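Local coordinates for cobalamin biosynthesis protein CobN (Mycobacterium tuberculosis, PDB 7C6O) that is the large, catalytic subunit of cobaltochelatase, the enzyme that inserts cobalt into the corrin ring during cobalamin biosynthesis, at residues E796-E807 / L832-R840. Residues are numbered along the deposited sequence; the frame is centred on the assembly and turned at random.
Sequences EVIPRLAGTATE and LVNVLPTGR
Arg-800 and Leu-836 form the centre of a mostly buried helix-to-loop contact, in which the end of helix 784-801, the 3-10 turn after it and Glu-807, which opens the next helix, lie along the loop that precedes helix 853-874. The arginine side chain, extended from CG to NE, runs beside the loop, its CB 3.6 Å from Leu-836 CB and its CD 3.7 Å from Val-833 CG1. Its NH1 donates to Leu-836 O (2.8 Å, 153°), the oxygen lying near the guanidinium plane. NE forms a salt bridge with Glu-796 OE1 one helical turn back, nearly straight at 164°; these grips at NE and NH1 limit the rotation of the guanidinium. Water 1 bridges the segments, accepting from Arg-800 NH1 and Arg-840 NH1 and bonding Asn-834 O. On the apolar side, Leu-801 CD2 packs against Leu-836 CD1, the two leucines side by side. Pro-837, which follows a cis peptide bond, sets its CB over Gly-803, 3.8 Å from the glycine CA. Further along, Thr-838 OG1 donates to the anti lone pair of Glu-807 OE2 at 2.7 Å; a chi1 of 54° turns the hydroxyl toward the carboxylate. OE2 also accepts from Leu-613 N, just after strand 608-612, while OE1 accepts from Gly-705 N and is hydrogen-bonded to His-702 NE2. The buried carboxylate's several partners would probably stabilise its negative charge, while the arginine's charge is probably offset by Glu-796.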
loop_
_atom_site.group_PDB
_atom_site.type_symbol
_atom_site.label_atom_id
_atom_site.label_comp_id
_atom_site.label_asym_id
_atom_site.label_seq_id
_atom_site.Cartn_x
_atom_site.Cartn_y
_atom_site.Cartn_z
ATOM N N GLU A 796 6.190 24.142 11.478
ATOM C CA GLU A 796 5.717 22.810 11.124
ATOM C C GLU A 796 6.826 21.872 10.674
ATOM O O GLU A 796 6.953 20.772 11.217
ATOM C CB GLU A 796 4.646 22.907 10.028
ATOM C CG GLU A 796 3.390 23.639 10.452
ATOM C CD GLU A 796 2.589 22.880 11.493
ATOM O OE1 GLU A 796 2.817 21.659 11.659
ATOM O OE2 GLU A 796 1.727 23.506 12.148
ATOM N N VAL A 797 7.634 22.275 9.690
ATOM C CA VAL A 797 8.611 21.359 9.102
ATOM C C VAL A 797 9.624 20.906 10.147
ATOM O O VAL A 797 9.830 19.706 10.361
ATOM C CB VAL A 797 9.306 22.015 7.896
ATOM C CG1 VAL A 797 10.312 21.052 7.279
ATOM C CG2 VAL A 797 8.281 22.466 6.868
ATOM N N ILE A 798 10.271 21.863 10.816
ATOM C CA ILE A 798 11.338 21.517 11.759
ATOM C C ILE A 798 10.828 20.689 12.934
ATOM O O ILE A 798 11.438 19.651 13.238
ATOM C CB ILE A 798 12.081 22.790 12.205
ATOM C CG1 ILE A 798 12.814 23.406 11.017
ATOM C CG2 ILE A 798 13.050 22.476 13.339
ATOM C CD1 ILE A 798 13.864 22.500 10.436
ATOM N N PRO A 799 9.752 21.075 13.638
ATOM C CA PRO A 799 9.287 20.222 14.747
ATOM C C PRO A 799 8.871 18.832 14.302
ATOM O O PRO A 799 9.084 17.861 15.040
ATOM C CB PRO A 799 8.105 21.015 15.322
ATOM C CG PRO A 799 8.384 22.423 14.944
ATOM C CD PRO A 799 8.995 22.340 13.584
ATOM N N ARG A 800 8.279 18.706 13.113
ATOM C CA ARG A 800 7.874 17.389 12.632
ATOM C C ARG A 800 9.082 16.561 12.211
ATOM O O ARG A 800 9.139 15.357 12.485
ATOM C CB ARG A 800 6.883 17.538 11.481
ATOM C CG ARG A 800 5.550 18.125 11.915
ATOM C CD ARG A 800 4.687 18.490 10.720
ATOM N NE ARG A 800 3.408 19.055 11.139
ATOM C CZ ARG A 800 2.322 18.334 11.392
ATOM N NH1 ARG A 800 2.354 17.013 11.265
ATOM N NH2 ARG A 800 1.200 18.933 11.771
ATOM N N LEU A 801 10.056 17.188 11.547
ATOM C CA LEU A 801 11.303 16.493 11.237
ATOM C C LEU A 801 11.964 15.964 12.503
ATOM O O LEU A 801 12.547 14.873 12.500
ATOM C CB LEU A 801 12.262 17.418 10.487
ATOM C CG LEU A 801 12.184 17.416 8.962
ATOM C CD1 LEU A 801 13.177 18.414 8.367
ATOM C CD2 LEU A 801 12.436 16.013 8.426
ATOM N N ALA A 802 11.869 16.718 13.601
ATOM C CA ALA A 802 12.479 16.299 14.859
ATOM C C ALA A 802 11.937 14.963 15.351
ATOM O O ALA A 802 12.623 14.272 16.112
ATOM C CB ALA A 802 12.269 17.373 15.929
ATOM N N GLY A 803 10.729 14.580 14.928
ATOM C CA GLY A 803 10.167 13.302 15.324
ATOM C C GLY A 803 10.939 12.105 14.806
ATOM O O GLY A 803 10.745 10.991 15.305
ATOM N N THR A 804 11.811 12.312 13.815
ATOM C CA THR A 804 12.626 11.221 13.288
ATOM C C THR A 804 13.488 10.588 14.374
ATOM O O THR A 804 13.752 9.381 14.333
ATOM C CB THR A 804 13.493 11.740 12.139
ATOM O OG1 THR A 804 12.650 12.116 11.044
ATOM C CG2 THR A 804 14.479 10.680 11.668
ATOM N N ALA A 805 13.917 11.374 15.364
ATOM C CA ALA A 805 14.750 10.844 16.436
ATOM C C ALA A 805 14.017 9.858 17.337
ATOM O O ALA A 805 14.661 9.253 18.202
ATOM C CB ALA A 805 15.311 11.993 17.277
ATOM N N THR A 806 12.706 9.677 17.164
ATOM C CA THR A 806 11.933 8.738 17.969
ATOM C C THR A 806 11.701 7.402 17.274
ATOM O O THR A 806 11.005 6.548 17.832
ATOM C CB THR A 806 10.574 9.343 18.350
ATOM O OG1 THR A 806 9.701 9.321 17.213
ATOM C CG2 THR A 806 10.733 10.778 18.829
ATOM N N GLU A 807 12.267 7.200 16.081
ATOM C CA GLU A 807 11.959 6.005 15.297
ATOM C C GLU A 807 12.356 4.731 16.034
ATOM O O GLU A 807 11.593 3.759 16.074
ATOM C CB GLU A 807 12.658 6.077 13.939
ATOM C CG GLU A 807 12.016 7.043 12.960
ATOM C CD GLU A 807 12.906 7.335 11.768
ATOM O OE1 GLU A 807 14.040 6.807 11.722
ATOM O OE2 GLU A 807 12.474 8.099 10.881
ATOM N N LEU A 832 3.591 17.632 1.129
ATOM C CA LEU A 832 2.770 16.868 2.068
ATOM C C LEU A 832 3.518 16.762 3.396
ATOM O O LEU A 832 3.989 15.686 3.778
ATOM C CB LEU A 832 2.441 15.475 1.490
ATOM C CG LEU A 832 1.816 15.448 0.094
ATOM C CD1 LEU A 832 1.756 14.024 -0.446
ATOM C CD2 LEU A 832 0.428 16.067 0.110
ATOM N N VAL A 833 3.616 17.887 4.110
ATOM C CA VAL A 833 4.425 17.919 5.324
ATOM C C VAL A 833 3.800 17.074 6.435
ATOM O O VAL A 833 4.516 16.562 7.305
ATOM C CB VAL A 833 4.654 19.384 5.752
ATOM C CG1 VAL A 833 5.159 19.483 7.189
ATOM C CG2 VAL A 833 5.653 20.050 4.812
ATOM N N ASN A 834 2.479 16.867 6.413
ATOM C CA ASN A 834 1.883 16.120 7.518
ATOM C C ASN A 834 2.184 14.620 7.472
ATOM O O ASN A 834 1.718 13.898 8.362
ATOM C CB ASN A 834 0.367 16.364 7.582
ATOM C CG ASN A 834 -0.411 15.626 6.503
ATOM O OD1 ASN A 834 0.134 15.228 5.476
ATOM N ND2 ASN A 834 -1.709 15.462 6.731
ATOM N N VAL A 835 2.949 14.125 6.492
ATOM C CA VAL A 835 3.452 12.758 6.597
ATOM C C VAL A 835 4.542 12.675 7.657
ATOM O O VAL A 835 4.872 11.579 8.127
ATOM C CB VAL A 835 3.968 12.222 5.246
ATOM C CG1 VAL A 835 2.901 12.367 4.168
ATOM C CG2 VAL A 835 5.274 12.911 4.840
ATOM N N LEU A 836 5.107 13.810 8.043
ATOM C CA LEU A 836 6.001 13.968 9.175
ATOM C C LEU A 836 5.194 14.358 10.411
ATOM O O LEU A 836 4.184 15.064 10.302
ATOM C CB LEU A 836 7.053 15.034 8.879
ATOM C CG LEU A 836 7.760 14.902 7.525
ATOM C CD1 LEU A 836 8.747 16.046 7.294
ATOM C CD2 LEU A 836 8.462 13.554 7.419
ATOM N N PRO A 837 5.592 13.916 11.613
ATOM C CA PRO A 837 6.794 13.139 11.927
ATOM C C PRO A 837 6.716 11.670 11.526
ATOM O O PRO A 837 5.626 11.118 11.349
ATOM C CB PRO A 837 6.883 13.258 13.448
ATOM C CG PRO A 837 5.459 13.323 13.873
ATOM C CD PRO A 837 4.778 14.161 12.818
ATOM N N THR A 838 7.880 11.045 11.391
ATOM C CA THR A 838 7.945 9.608 11.178
ATOM C C THR A 838 7.865 8.907 12.534
ATOM O O THR A 838 7.550 9.517 13.559
ATOM C CB THR A 838 9.205 9.238 10.400
ATOM O OG1 THR A 838 10.355 9.771 11.065
ATOM C CG2 THR A 838 9.137 9.798 8.982
ATOM N N GLY A 839 8.157 7.609 12.556
ATOM C CA GLY A 839 7.965 6.830 13.760
ATOM C C GLY A 839 6.531 6.432 14.018
ATOM O O GLY A 839 6.182 6.125 15.161
ATOM N N ARG A 840 5.688 6.422 12.988
ATOM C CA ARG A 840 4.267 6.151 13.127
ATOM C C ARG A 840 3.857 4.971 12.250
ATOM O O ARG A 840 4.498 4.659 11.242
ATOM C CB ARG A 840 3.438 7.394 12.766
ATOM C CG ARG A 840 3.721 8.598 13.654
ATOM C CD ARG A 840 2.794 9.768 13.346
ATOM N NE ARG A 840 3.097 10.390 12.060
ATOM C CZ ARG A 840 2.453 11.447 11.569
ATOM N NH1 ARG A 840 1.465 12.007 12.255
ATOM N NH2 ARG A 840 2.798 11.943 10.390
HETATM O O HOH W 1 0.678 14.396 10.891
HETATM O O HOH W 2 9.975 13.179 10.984
HETATM O O HOH W 3 6.854 10.716 16.074
#